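Local coordinates for cystathionine gamma-synthase (Xanthomonas oryzae pv. oryzae KACC 10331, PDB 6LD7), which probably makes cystathionine on the route to methionine as a pyridoxal 5'-phosphate-dependent enzyme of the trans-sulfuration family, at residues M310-L315 with L370-I375. The protein carries 1 engineered substitution. Numbering follows the deposited sequence.
Sequences MMSFEL and LLRLSI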
ATOM      1  N   MET C 310      21.009   3.774  21.483  1.00 28.77           N
ATOM      2  CA  MET C 310      21.359   2.358  21.786  1.00 28.82           C
ATOM      3  C   MET C 310      22.269   2.337  23.008  1.00 28.06           C
ATOM      4  O   MET C 310      23.186   3.131  23.104  1.00 29.49           O
ATOM      5  CB  MET C 310      22.119   1.695  20.636  1.00 29.06           C
ATOM      6  CG  MET C 310      21.349   1.698  19.293  1.00 33.65           C
ATOM      7  SD  MET C 310      19.764   0.799  19.395  1.00 33.76           S
ATOM      8  CE  MET C 310      20.489  -0.800  19.847  1.00 29.73           C
ATOM      9  N   MET C 311      22.027   1.397  23.874  1.00 29.03           N
ATOM     10  CA  MET C 311      22.928   1.121  24.988  1.00 30.94           C
ATOM     11  C   MET C 311      22.747  -0.328  25.435  1.00 29.23           C
ATOM     12  O   MET C 311      21.730  -0.999  25.119  1.00 29.46           O
ATOM     13  CB  MET C 311      22.662   2.100  26.147  1.00 31.50           C
ATOM     14  CG  MET C 311      21.470   1.803  26.951  1.00 33.47           C
ATOM     15  SD  MET C 311      21.263   3.063  28.303  1.00 36.06           S
ATOM     16  CE  MET C 311      21.042   4.550  27.330  1.00 31.46           C
ATOM     17  N   SER C 312      23.756  -0.798  26.124  1.00 28.68           N
ATOM     18  CA  SER C 312      23.779  -2.100  26.811  1.00 28.99           C
ATOM     19  C   SER C 312      24.163  -1.910  28.260  1.00 28.07           C
ATOM     20  O   SER C 312      24.872  -0.965  28.553  1.00 31.85           O
ATOM     21  CB  SER C 312      24.750  -3.046  26.104  1.00 28.52           C
ATOM     22  OG  SER C 312      24.217  -3.331  24.841  1.00 30.32           O
ATOM     23  N   PHE C 313      23.850  -2.901  29.087  1.00 29.83           N
ATOM     24  CA  PHE C 313      24.180  -2.920  30.509  1.00 30.53           C
ATOM     25  C   PHE C 313      24.200  -4.379  30.993  1.00 30.64           C
ATOM     26  O   PHE C 313      23.464  -5.258  30.468  1.00 31.99           O
ATOM     27  CB  PHE C 313      23.218  -1.966  31.259  1.00 29.92           C
ATOM     28  CG  PHE C 313      21.829  -2.500  31.480  1.00 28.54           C
ATOM     29  CD1 PHE C 313      20.883  -2.381  30.505  1.00 29.70           C
ATOM     30  CD2 PHE C 313      21.530  -3.249  32.598  1.00 30.72           C
ATOM     31  CE1 PHE C 313      19.631  -2.929  30.649  1.00 31.05           C
ATOM     32  CE2 PHE C 313      20.261  -3.785  32.767  1.00 31.68           C
ATOM     33  CZ  PHE C 313      19.304  -3.586  31.809  1.00 31.98           C
ATOM     34  N   GLU C 314      25.115  -4.653  31.907  1.00 29.55           N
ATOM     35  CA  GLU C 314      25.278  -5.965  32.587  1.00 34.19           C
ATOM     36  C   GLU C 314      24.505  -5.947  33.885  1.00 32.48           C
ATOM     37  O   GLU C 314      24.778  -5.098  34.719  1.00 34.61           O
ATOM     38  CB  GLU C 314      26.740  -6.229  32.871  1.00 37.33           C
ATOM     39  CG  GLU C 314      27.440  -6.619  31.604  1.00 46.63           C
ATOM     40  CD  GLU C 314      28.939  -6.700  31.716  1.00 51.63           C
ATOM     41  OE1 GLU C 314      29.593  -6.742  30.624  1.00 41.54           O
ATOM     42  OE2 GLU C 314      29.423  -6.743  32.905  1.00 56.01           O
ATOM     43  N   LEU C 315      23.500  -6.787  33.964  1.00 32.38           N
ATOM     44  CA  LEU C 315      22.663  -6.937  35.171  1.00 36.53           C
ATOM     45  C   LEU C 315      23.364  -7.948  36.069  1.00 39.20           C
ATOM     46  O   LEU C 315      23.950  -8.878  35.559  1.00 43.49           O
ATOM     47  CB  LEU C 315      21.298  -7.415  34.694  1.00 35.28           C
ATOM     48  CG  LEU C 315      20.255  -7.597  35.758  1.00 38.11           C
ATOM     49  CD1 LEU C 315      19.851  -6.263  36.318  1.00 37.23           C
ATOM     50  CD2 LEU C 315      19.062  -8.277  35.113  1.00 40.44           C
ATOM     51  N   LEU C 370      24.348  -9.519  29.995  1.00 30.18           N
ATOM     52  CA  LEU C 370      24.285  -8.307  29.148  1.00 27.87           C
ATOM     53  C   LEU C 370      22.897  -8.177  28.521  1.00 29.55           C
ATOM     54  O   LEU C 370      22.355  -9.175  27.982  1.00 29.10           O
ATOM     55  CB  LEU C 370      25.364  -8.343  28.080  1.00 27.53           C
ATOM     56  CG  LEU C 370      25.449  -7.063  27.245  1.00 28.54           C
ATOM     57  CD1 LEU C 370      26.052  -5.937  28.070  1.00 32.33           C
ATOM     58  CD2 LEU C 370      26.276  -7.277  26.029  1.00 31.79           C
ATOM     59  N   LEU C 371      22.287  -7.007  28.655  1.00 29.23           N
ATOM     60  CA  LEU C 371      21.016  -6.662  27.973  1.00 27.49           C
ATOM     61  C   LEU C 371      21.257  -5.431  27.115  1.00 29.99           C
ATOM     62  O   LEU C 371      22.026  -4.547  27.540  1.00 32.72           O
ATOM     63  CB  LEU C 371      19.912  -6.428  29.010  1.00 30.34           C
ATOM     64  CG  LEU C 371      19.416  -7.688  29.730  1.00 32.30           C
ATOM     65  CD1 LEU C 371      18.648  -7.341  30.986  1.00 34.15           C
ATOM     66  CD2 LEU C 371      18.538  -8.508  28.805  1.00 32.31           C
ATOM     67  N   ARG C 372      20.680  -5.431  25.919  1.00 28.48           N
ATOM     68  CA  ARG C 372      20.720  -4.321  24.953  1.00 27.99           C
ATOM     69  C   ARG C 372      19.350  -3.669  24.849  1.00 26.95           C
ATOM     70  O   ARG C 372      18.355  -4.361  24.656  1.00 27.64           O
ATOM     71  CB  ARG C 372      21.229  -4.806  23.609  1.00 29.14           C
ATOM     72  CG  ARG C 372      21.480  -3.662  22.652  1.00 29.63           C
ATOM     73  CD  ARG C 372      21.758  -4.214  21.258  1.00 30.06           C
ATOM     74  NE  ARG C 372      20.498  -4.648  20.649  1.00 30.34           N
ATOM     75  CZ  ARG C 372      20.438  -5.312  19.504  1.00 33.12           C
ATOM     76  NH1 ARG C 372      21.544  -5.501  18.826  1.00 30.85           N
ATOM     77  NH2 ARG C 372      19.267  -5.615  18.971  1.00 33.42           N
ATOM     78  N   LEU C 373      19.348  -2.343  24.981  1.00 27.49           N
ATOM     79  CA  LEU C 373      18.173  -1.525  24.801  1.00 28.60           C
ATOM     80  C   LEU C 373      18.273  -0.761  23.512  1.00 27.94           C
ATOM     81  O   LEU C 373      19.246  -0.047  23.317  1.00 26.21           O
ATOM     82  CB  LEU C 373      18.052  -0.523  25.954  1.00 30.06           C
ATOM     83  CG  LEU C 373      17.981  -1.115  27.325  1.00 28.72           C
ATOM     84  CD1 LEU C 373      17.825  -0.007  28.363  1.00 33.74           C
ATOM     85  CD2 LEU C 373      16.839  -2.083  27.463  1.00 27.98           C
ATOM     86  N   SER C 374      17.150  -0.764  22.794  1.00 27.47           N
ATOM     87  CA  SER C 374      16.880   0.192  21.699  1.00 27.79           C
ATOM     88  C   SER C 374      15.782   1.110  22.227  1.00 26.39           C
ATOM     89  O   SER C 374      14.633   0.682  22.325  1.00 27.56           O
ATOM     90  CB  SER C 374      16.481  -0.476  20.422  1.00 27.51           C
ATOM     91  OG  SER C 374      16.049   0.493  19.458  1.00 27.17           O
ATOM     92  N   ILE C 375      16.150   2.300  22.650  1.00 25.96           N
ATOM     93  CA  ILE C 375      15.243   3.202  23.393  1.00 25.42           C
ATOM     94  C   ILE C 375      14.413   3.975  22.381  1.00 24.22           C
ATOM     95  O   ILE C 375      14.951   4.602  21.445  1.00 22.62           O
ATOM     96  CB  ILE C 375      16.067   4.061  24.343  1.00 29.24           C
ATOM     97  CG1 ILE C 375      16.652   3.122  25.415  1.00 32.24           C
ATOM     98  CG2 ILE C 375      15.236   5.191  24.941  1.00 28.60           C
ATOM     99  CD1 ILE C 375      17.865   3.652  26.032  1.00 33.78           C
TER
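Phe313 brings CE1 and CZ of its ring against Leu371 and Leu373 on the helix-covered face of an antiparallel strand pair. Phe313 CE1 lies 3.9 Å from Leu371 CB, and Leu373 CD1 sits a little farther off; the first torsion, chi1 77°, turns the ring toward the neighbouring strand. On the same face Met311 ends in a bend that brings CE within 3.5 Å of Ile375 CD1. Helices 259-277 and 319-327 close over this side, making it the apolar, helix-covered half. Two hydrogen-bonded pairs join the backbones: Leu373 N reaches Met311 O at 2.7 Å and Leu371 N reaches Phe313 O at 2.8 Å, each answered by a return bond. The other face is more polar but still mostly buried. Met310, bent at chi2 and chi3, curls SD to 3.7 Å from Ser374 CB, while its CE lies 3.9 Å from Arg372 CD. Ser312 OG passes beside the Arg372 methylenes but bonds to Pro160 O, and Arg372 NH2 hydrogen-bonds a triethylene glycol molecule, probably from the crystallisation liquor. The open side is the strand end at partly exposed Glu314, whose CG meets Leu370 CD1 and whose OE1 is hydrogen-bonded to the Tyr287 hydroxyl. These are adjoining inner strands of the small C-terminal sheet packed against helices, characteristic of fold-type I pyridoxal phosphate enzymes.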